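Local coordinates for putative hydroxymethylglutaryl-CoA synthase (PDB 3SQZ), which probably catalyses the condensation of acetyl-CoA with acetoacetyl-CoA to give 3-hydroxy-3-methylglutaryl-CoA, on a thiolase fold that binds coenzyme A, at residues A[75-83]-A[381-389]; A[319-327]-A[358-367]. All coordinates share one frame; numbering follows the deposited sequence. Where two conformers were deposited one is given.

Contact 1 (A[75-83]-A[381-389])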
loop_
_atom_site.group_PDB
_atom_site.type_symbol
_atom_site.label_atom_id
_atom_site.label_comp_id
_atom_site.label_asym_id
_atom_site.label_seq_id
_atom_site.Cartn_x
_atom_site.Cartn_y
_atom_site.Cartn_z
ATOM N N ALA A 75 -7.176 11.276 9.487
ATOM C CA ALA A 75 -6.869 12.131 8.352
ATOM C C ALA A 75 -6.549 11.266 7.147
ATOM O O ALA A 75 -6.205 10.093 7.291
ATOM C CB ALA A 75 -5.689 13.046 8.682
ATOM N N LEU A 76 -6.643 11.853 5.961
ATOM C CA LEU A 76 -6.443 11.161 4.680
ATOM C C LEU A 76 -5.482 11.961 3.811
ATOM O O LEU A 76 -5.655 13.172 3.715
ATOM C CB LEU A 76 -7.767 11.095 3.908
ATOM C CG LEU A 76 -9.037 10.663 4.637
ATOM C CD1 LEU A 76 -10.232 10.762 3.693
ATOM C CD2 LEU A 76 -8.891 9.252 5.174
ATOM N N SER A 77 -4.557 11.305 3.117
ATOM C CA SER A 77 -3.746 11.998 2.129
ATOM C C SER A 77 -4.555 12.299 0.878
ATOM O O SER A 77 -5.298 11.447 0.386
ATOM C CB SER A 77 -2.534 11.166 1.729
ATOM O OG SER A 77 -1.642 11.045 2.823
ATOM N N ILE A 78 -4.369 13.505 0.349
ATOM C CA ILE A 78 -5.036 13.953 -0.867
ATOM C C ILE A 78 -3.973 14.277 -1.901
ATOM O O ILE A 78 -3.005 14.981 -1.610
ATOM C CB ILE A 78 -5.915 15.196 -0.590
ATOM C CG1 ILE A 78 -7.068 14.837 0.357
ATOM C CG2 ILE A 78 -6.425 15.812 -1.894
ATOM C CD1 ILE A 78 -7.976 13.730 -0.144
ATOM N N ALA A 79 -4.152 13.749 -3.109
ATOM C CA ALA A 79 -3.203 13.954 -4.200
ATOM C C ALA A 79 -3.774 14.906 -5.243
ATOM O O ALA A 79 -4.918 14.746 -5.663
ATOM C CB ALA A 79 -2.864 12.631 -4.860
ATOM N N PRO A 80 -2.977 15.895 -5.675
ATOM C CA PRO A 80 -3.367 16.742 -6.801
ATOM C C PRO A 80 -3.161 15.977 -8.104
ATOM O O PRO A 80 -2.540 14.915 -8.120
ATOM C CB PRO A 80 -2.366 17.889 -6.717
ATOM C CG PRO A 80 -1.119 17.216 -6.224
ATOM C CD PRO A 80 -1.593 16.161 -5.245
ATOM N N ILE A 81 -3.658 16.542 -9.198
ATOM C CA ILE A 81 -3.605 15.886 -10.493
ATOM C C ILE A 81 -2.169 15.601 -10.947
ATOM O O ILE A 81 -1.931 14.694 -11.741
ATOM C CB ILE A 81 -4.366 16.727 -11.550
ATOM C CG1 ILE A 81 -4.602 15.915 -12.822
ATOM C CG2 ILE A 81 -3.650 18.053 -11.841
ATOM C CD1 ILE A 81 -5.646 16.520 -13.743
ATOM N N THR A 82 -1.208 16.359 -10.429
ATOM C CA THR A 82 0.178 16.230 -10.862
ATOM C C THR A 82 0.980 15.204 -10.048
ATOM O O THR A 82 2.163 14.993 -10.310
ATOM C CB THR A 82 0.882 17.585 -10.816
ATOM O OG1 THR A 82 0.763 18.097 -9.488
ATOM C CG2 THR A 82 0.238 18.568 -11.790
ATOM N N ASP A 83 0.336 14.560 -9.075
ATOM C CA ASP A 83 0.991 13.526 -8.266
ATOM C C ASP A 83 0.135 12.268 -8.410
ATOM O O ASP A 83 -0.926 12.159 -7.792
ATOM C CB ASP A 83 1.053 13.978 -6.800
ATOM C CG ASP A 83 2.294 13.469 -6.045
ATOM O OD1 ASP A 83 3.048 12.610 -6.558
ATOM O OD2 ASP A 83 2.503 13.937 -4.903
ATOM N N TYR A 381 -10.148 20.581 -1.207
ATOM C CA TYR A 381 -9.978 19.151 -1.441
ATOM C C TYR A 381 -10.870 18.685 -2.595
ATOM O O TYR A 381 -10.434 17.920 -3.456
ATOM C CB TYR A 381 -10.237 18.341 -0.155
ATOM C CG TYR A 381 -11.111 17.122 -0.364
ATOM C CD1 TYR A 381 -10.588 15.949 -0.898
ATOM C CD2 TYR A 381 -12.462 17.154 -0.049
ATOM C CE1 TYR A 381 -11.397 14.845 -1.112
ATOM C CE2 TYR A 381 -13.273 16.059 -0.258
ATOM C CZ TYR A 381 -12.736 14.903 -0.786
ATOM O OH TYR A 381 -13.539 13.809 -1.011
ATOM N N GLU A 382 -12.108 19.165 -2.636
ATOM C CA GLU A 382 -13.023 18.769 -3.704
ATOM C C GLU A 382 -12.490 19.184 -5.066
ATOM O O GLU A 382 -12.546 18.424 -6.037
ATOM C CB GLU A 382 -14.409 19.369 -3.484
ATOM C CG GLU A 382 -15.170 18.727 -2.350
ATOM C CD GLU A 382 -16.476 19.422 -2.049
ATOM O OE1 GLU A 382 -16.715 20.521 -2.589
ATOM O OE2 GLU A 382 -17.263 18.873 -1.265
ATOM N N LYS A 383 -11.965 20.396 -5.140
ATOM C CA LYS A 383 -11.453 20.917 -6.395
ATOM C C LYS A 383 -10.179 20.195 -6.822
ATOM O O LYS A 383 -10.013 19.852 -7.992
ATOM C CB LYS A 383 -11.194 22.419 -6.280
ATOM C CG LYS A 383 -12.462 23.256 -6.222
ATOM N N ILE A 384 -9.280 19.972 -5.873
ATOM C CA ILE A 384 -7.982 19.403 -6.190
ATOM C C ILE A 384 -8.056 17.895 -6.446
ATOM O O ILE A 384 -7.516 17.393 -7.434
ATOM C CB ILE A 384 -6.970 19.731 -5.071
ATOM C CG1 ILE A 384 -6.657 21.232 -5.086
ATOM C CG2 ILE A 384 -5.702 18.920 -5.225
ATOM C CD1 ILE A 384 -5.861 21.716 -3.890
ATOM N N PHE A 385 -8.725 17.159 -5.568
ATOM C CA PHE A 385 -8.685 15.704 -5.670
ATOM C C PHE A 385 -9.410 15.202 -6.911
ATOM O O PHE A 385 -9.020 14.188 -7.489
ATOM C CB PHE A 385 -9.291 15.072 -4.418
ATOM C CG PHE A 385 -8.874 13.636 -4.164
ATOM C CD1 PHE A 385 -7.546 13.230 -4.292
ATOM C CD2 PHE A 385 -9.810 12.704 -3.731
ATOM C CE1 PHE A 385 -7.172 11.922 -4.002
ATOM C CE2 PHE A 385 -9.433 11.410 -3.440
ATOM C CZ PHE A 385 -8.116 11.018 -3.582
ATOM N N PHE A 386 -10.456 15.912 -7.325
ATOM C CA PHE A 386 -11.299 15.448 -8.420
ATOM C C PHE A 386 -11.037 16.160 -9.737
ATOM O O PHE A 386 -11.739 15.942 -10.723
ATOM C CB PHE A 386 -12.775 15.481 -8.017
ATOM C CG PHE A 386 -13.072 14.597 -6.847
ATOM C CD1 PHE A 386 -13.193 15.130 -5.572
ATOM C CD2 PHE A 386 -13.158 13.222 -7.008
ATOM C CE1 PHE A 386 -13.436 14.308 -4.480
ATOM C CE2 PHE A 386 -13.399 12.403 -5.919
ATOM C CZ PHE A 386 -13.534 12.947 -4.654
ATOM N N GLU A 387 -9.999 16.987 -9.764
ATOM C CA GLU A 387 -9.593 17.617 -11.012
ATOM C C GLU A 387 -9.279 16.548 -12.060
ATOM O O GLU A 387 -8.691 15.514 -11.742
ATOM C CB GLU A 387 -8.365 18.501 -10.783
ATOM C CG GLU A 387 -7.956 19.261 -12.028
ATOM C CD GLU A 387 -6.761 20.165 -11.830
ATOM O OE1 GLU A 387 -6.376 20.428 -10.669
ATOM O OE2 GLU A 387 -6.204 20.616 -12.854
ATOM N N GLU A 388 -9.694 16.792 -13.300
ATOM C CA GLU A 388 -9.344 15.919 -14.416
ATOM C C GLU A 388 -8.651 16.746 -15.492
ATOM O O GLU A 388 -8.849 17.959 -15.575
ATOM C CB GLU A 388 -10.582 15.198 -14.965
ATOM C CG GLU A 388 -11.222 14.259 -13.939
ATOM C CD GLU A 388 -12.344 13.400 -14.502
ATOM O OE1 GLU A 388 -13.461 13.449 -13.945
ATOM O OE2 GLU A 388 -12.103 12.654 -15.476
ATOM N N ALA A 389 -7.817 16.093 -16.296
ATOM C CA ALA A 389 -7.084 16.789 -17.345
ATOM C C ALA A 389 -8.032 17.354 -18.390
ATOM O O ALA A 389 -8.987 16.696 -18.798
ATOM C CB ALA A 389 -6.071 15.860 -17.994
HETATM O O HOH W 1 -5.733 13.067 -7.793
HETATM O O HOH W 2 -5.428 18.691 -8.720
#

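Contact 2 (A[319-327]-A[358-367])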
loop_
_atom_site.group_PDB
_atom_site.type_symbol
_atom_site.label_atom_id
_atom_site.label_comp_id
_atom_site.label_asym_id
_atom_site.label_seq_id
_atom_site.Cartn_x
_atom_site.Cartn_y
_atom_site.Cartn_z
ATOM N N GLY A 319 1.084 -0.962 6.659
ATOM C CA GLY A 319 0.900 -1.479 8.002
ATOM C C GLY A 319 2.118 -2.236 8.504
ATOM O O GLY A 319 2.484 -2.125 9.679
ATOM N N LEU A 320 2.751 -3.026 7.634
ATOM C CA LEU A 320 4.004 -3.682 7.996
ATOM C C LEU A 320 5.047 -2.631 8.411
ATOM O O LEU A 320 5.712 -2.754 9.442
ATOM C CB LEU A 320 4.521 -4.528 6.831
ATOM C CG LEU A 320 5.907 -5.149 7.033
ATOM C CD1 LEU A 320 5.954 -6.140 8.210
ATOM C CD2 LEU A 320 6.387 -5.815 5.747
ATOM N N LEU A 321 5.182 -1.585 7.606
ATOM C CA LEU A 321 6.144 -0.531 7.906
ATOM C C LEU A 321 5.826 0.160 9.236
ATOM O O LEU A 321 6.707 0.380 10.065
ATOM C CB LEU A 321 6.157 0.472 6.761
ATOM C CG LEU A 321 7.185 1.594 6.854
ATOM C CD1 LEU A 321 8.616 1.057 6.898
ATOM C CD2 LEU A 321 6.979 2.550 5.688
ATOM N N SER A 322 4.554 0.478 9.439
ATOM C CA SER A 322 4.094 1.087 10.674
ATOM C C SER A 322 4.412 0.184 11.876
ATOM O O SER A 322 4.897 0.649 12.910
ATOM C CB SER A 322 2.594 1.343 10.557
ATOM O OG SER A 322 2.108 2.141 11.621
ATOM N N LEU A 323 4.140 -1.108 11.730
ATOM C CA LEU A 323 4.474 -2.085 12.756
ATOM C C LEU A 323 5.961 -2.056 13.092
ATOM O O LEU A 323 6.348 -1.972 14.257
ATOM C CB LEU A 323 4.092 -3.479 12.271
ATOM C CG LEU A 323 4.602 -4.637 13.130
ATOM C CD1 LEU A 323 3.958 -4.636 14.530
ATOM C CD2 LEU A 323 4.372 -5.965 12.419
ATOM N N LEU A 324 6.811 -2.138 12.074
ATOM C CA LEU A 324 8.239 -2.251 12.326
ATOM C C LEU A 324 8.808 -0.994 12.961
ATOM O O LEU A 324 9.733 -1.070 13.774
ATOM C CB LEU A 324 8.994 -2.566 11.036
ATOM C CG LEU A 324 8.607 -3.882 10.362
ATOM C CD1 LEU A 324 9.588 -4.183 9.242
ATOM C CD2 LEU A 324 8.547 -5.032 11.365
ATOM N N GLU A 325 8.256 0.158 12.593
ATOM C CA GLU A 325 8.731 1.443 13.089
ATOM C C GLU A 325 8.128 1.845 14.439
ATOM O O GLU A 325 8.611 2.773 15.081
ATOM C CB GLU A 325 8.519 2.539 12.032
ATOM C CG GLU A 325 9.486 2.366 10.876
ATOM C CD GLU A 325 9.360 3.375 9.742
ATOM O OE1 GLU A 325 8.368 4.139 9.676
ATOM O OE2 GLU A 325 10.284 3.391 8.899
ATOM N N ASN A 326 7.093 1.139 14.881
ATOM C CA ASN A 326 6.385 1.534 16.096
ATOM C C ASN A 326 6.232 0.476 17.177
ATOM O O ASN A 326 5.953 0.811 18.323
ATOM C CB ASN A 326 5.042 2.172 15.751
ATOM C CG ASN A 326 5.219 3.464 14.996
ATOM O OD1 ASN A 326 5.476 4.509 15.591
ATOM N ND2 ASN A 326 5.133 3.395 13.676
ATOM N N SER A 327 6.432 -0.793 16.846
ATOM C CA SER A 327 6.417 -1.811 17.890
ATOM C C SER A 327 7.609 -1.631 18.805
ATOM O O SER A 327 8.723 -1.364 18.344
ATOM C CB SER A 327 6.462 -3.216 17.305
ATOM O OG SER A 327 6.638 -4.166 18.348
ATOM N N PHE A 358 17.304 -4.952 11.452
ATOM C CA PHE A 358 16.244 -4.371 10.629
ATOM C C PHE A 358 15.967 -2.904 10.940
ATOM O O PHE A 358 15.618 -2.134 10.043
ATOM C CB PHE A 358 14.953 -5.210 10.694
ATOM C CG PHE A 358 14.187 -5.108 12.003
ATOM C CD1 PHE A 358 13.152 -4.193 12.138
ATOM C CD2 PHE A 358 14.481 -5.946 13.079
ATOM C CE1 PHE A 358 12.423 -4.103 13.318
ATOM C CE2 PHE A 358 13.758 -5.859 14.262
ATOM C CZ PHE A 358 12.733 -4.932 14.383
ATOM N N LYS A 359 16.114 -2.512 12.201
ATOM C CA LYS A 359 15.810 -1.141 12.588
ATOM C C LYS A 359 16.705 -0.136 11.871
ATOM O O LYS A 359 16.310 1.012 11.672
ATOM C CB LYS A 359 15.904 -0.967 14.108
ATOM C CG LYS A 359 14.796 -1.664 14.879
ATOM C CD LYS A 359 15.100 -1.717 16.364
ATOM C CE LYS A 359 13.909 -2.209 17.139
ATOM N NZ LYS A 359 14.267 -2.560 18.541
ATOM N N GLU A 360 17.901 -0.572 11.476
ATOM C CA GLU A 360 18.849 0.286 10.760
ATOM C C GLU A 360 18.326 0.725 9.399
ATOM O O GLU A 360 18.838 1.682 8.820
ATOM C CB GLU A 360 20.190 -0.437 10.566
ATOM C CG GLU A 360 20.876 -0.867 11.852
ATOM C CD GLU A 360 22.081 -1.772 11.613
ATOM O OE1 GLU A 360 22.307 -2.197 10.458
ATOM O OE2 GLU A 360 22.806 -2.061 12.587
ATOM N N GLN A 361 17.341 0.004 8.873
ATOM C CA GLN A 361 16.799 0.316 7.555
ATOM C C GLN A 361 15.544 1.171 7.636
ATOM O O GLN A 361 14.984 1.537 6.609
ATOM C CB GLN A 361 16.497 -0.970 6.776
ATOM C CG GLN A 361 17.690 -1.881 6.558
ATOM C CD GLN A 361 18.924 -1.142 6.070
ATOM O OE1 GLN A 361 20.021 -1.357 6.586
ATOM N NE2 GLN A 361 18.755 -0.265 5.086
ATOM N N LEU A 362 15.107 1.493 8.852
ATOM C CA LEU A 362 13.828 2.174 9.054
ATOM C C LEU A 362 14.021 3.663 9.292
ATOM O O LEU A 362 15.147 4.155 9.379
ATOM C CB LEU A 362 13.083 1.554 10.244
ATOM C CG LEU A 362 12.854 0.042 10.220
ATOM C CD1 LEU A 362 12.162 -0.428 11.496
ATOM C CD2 LEU A 362 12.064 -0.354 8.982
ATOM N N GLN A 363 12.908 4.382 9.391
ATOM C CA GLN A 363 12.925 5.796 9.757
ATOM C C GLN A 363 12.188 5.990 11.065
ATOM O O GLN A 363 11.255 5.245 11.370
ATOM C CB GLN A 363 12.301 6.654 8.654
ATOM C CG GLN A 363 13.087 6.629 7.350
ATOM C CD GLN A 363 12.459 7.467 6.253
ATOM O OE1 GLN A 363 11.476 8.163 6.477
ATOM N NE2 GLN A 363 13.024 7.392 5.053
ATOM N N THR A 364 12.605 6.989 11.834
ATOM C CA THR A 364 11.996 7.268 13.130
ATOM C C THR A 364 11.070 8.475 13.129
ATOM O O THR A 364 10.309 8.659 14.074
ATOM C CB THR A 364 13.056 7.495 14.217
ATOM O OG1 THR A 364 13.953 8.523 13.782
ATOM C CG2 THR A 364 13.816 6.211 14.500
ATOM N N ASN A 365 11.144 9.313 12.097
ATOM C CA ASN A 365 10.380 10.561 12.088
ATOM C C ASN A 365 9.271 10.586 11.042
ATOM O O ASN A 365 8.882 11.656 10.571
ATOM C CB ASN A 365 11.308 11.767 11.903
ATOM C CG ASN A 365 11.994 11.773 10.561
ATOM O OD1 ASN A 365 12.057 10.752 9.874
ATOM N ND2 ASN A 365 12.525 12.928 10.177
ATOM N N ARG A 366 8.729 9.420 10.699
ATOM C CA ARG A 366 7.737 9.393 9.629
ATOM C C ARG A 366 6.445 10.126 10.006
ATOM O O ARG A 366 5.833 10.796 9.177
ATOM C CB ARG A 366 7.455 7.964 9.168
ATOM C CG ARG A 366 6.962 7.908 7.752
ATOM C CD ARG A 366 6.819 6.479 7.271
ATOM N NE ARG A 366 8.055 5.696 7.311
ATOM C CZ ARG A 366 8.949 5.623 6.319
ATOM N NH1 ARG A 366 8.805 6.343 5.210
ATOM N NH2 ARG A 366 10.008 4.839 6.445
ATOM N N LEU A 367 6.024 10.003 11.260
ATOM C CA LEU A 367 4.844 10.740 11.711
ATOM C C LEU A 367 5.091 12.245 11.636
ATOM O O LEU A 367 4.206 13.020 11.264
ATOM C CB LEU A 367 4.450 10.318 13.128
ATOM C CG LEU A 367 3.888 8.904 13.302
ATOM C CD1 LEU A 367 3.711 8.555 14.781
ATOM C CD2 LEU A 367 2.579 8.753 12.545
#

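Contact 1 (A[75-83]-A[381-389])
Ile78 of strand 75-78 packs against two aromatic rings of helix 378-385, which lies against the small three-stranded sheet of this thiolase-fold enzyme. Followed outward from CB, Ile78 forks into CG2, which meets Phe385 CD1 at 3.7 Å, and CG1, which is 3.9 Å from Tyr381 CD1. With CG1 anti to the carbonyl carbon (chi1 -65°), the terminal CD1 reaches Tyr381 CD1 at 3.5 Å and also stands over the Phe385 ring. That second approach is a CH-pi contact, since CD1 lies 4.0 Å from the ring centroid and 6° off the normal. At the edge of the same ring, in its plane, sits Ala79 O. In the last turn of the helix Ile384 CG2 touches Pro80 CB at 3.8 Å; past its end the carboxylate of Glu387 meets Ile81 CG2. Tyr381 turns its hydroxyl to Glu184, while Lys176 makes a cation-pi contact with Phe385, whose side chain comes within about 7 Å of that of Tyr177, a coenzyme A-binding residue. Water supplies polar links; one molecule accepts from Ile81 N and donates to Ile384 O and to Glu387 OE1, each bond 2.8 Å long.

Contact 2 (A[319-327]-A[358-367])
Leu362 CD1 lies against the last turn of helix 315-326, 3.8 Å from Leu324 CB and 3.4 Å from Leu324 O. Phe358 adds the edge of its ring: CE1 is 4.4 Å from Leu324 CB, and Leu324 O lies near the ring plane. The other methyl of Leu362, CD2, approaches Leu321 CD1, and its CB packs beside the extended chain of Glu325. From this centre Leu321 carries the apolar surface toward charge. Its CG is anti to the backbone N (chi1 -176°), and CD2 comes over one face of the Arg366 guanidinium, 3.7 Å from CZ; Gln363 OE1, which also accepts a hydrogen bond from Lys369 NZ, occupies the opposite face.

These residues belong to the C-terminal part of the thiolase fold. Helix 315-326 packs on strands 335-342 and 37-45 of the central mixed sheet, and the chain from Phe358, after strand 346-354, runs alongside helix 315-326 to helix 366-371.

At the polar edge Arg366 grips Glu325 side-on. NE donates to OE1 and NH2 to OE2 (2.9 Å), each on a syn lone pair, and the carboxylate and guanidinium planes are only 9° apart. The bend of Arg366 at chi3 presents this NE edge of the guanidinium. OE2 takes a second donor, Gln363 N at 2.8 Å, from 51° above the carboxylate plane, while Tyr304 OH bonds OE1, so both oxygens have two partners. The four bonds fix the rotation of the carboxylate, and donors at both oxygens would tend to favour its ionised form. Next to it, Asn326 ND2 donates to Ser322 O at 2.9 Å.

Both contacts are partly buried and similar in area, 447 Å² for contact 1 and 411 Å² for contact 2, yet they hold different elements. Contact 1 joins the small sheet, through strand 75-78, to a helix about 300 residues later, and the side chain of Tyr381 is about 11 Å from the bound coenzyme A. Contact 2 joins parts of the chain some 30 residues apart against the large mixed sheet, away from the annotated sites. Their chemistry differs accordingly: aliphatic-to-aromatic packing with water-mediated polar links in contact 1, a direct salt bridge beside a leucine cluster in contact 2. Their centres are 27 Å apart and their nearest atoms about 10 Å, without touching.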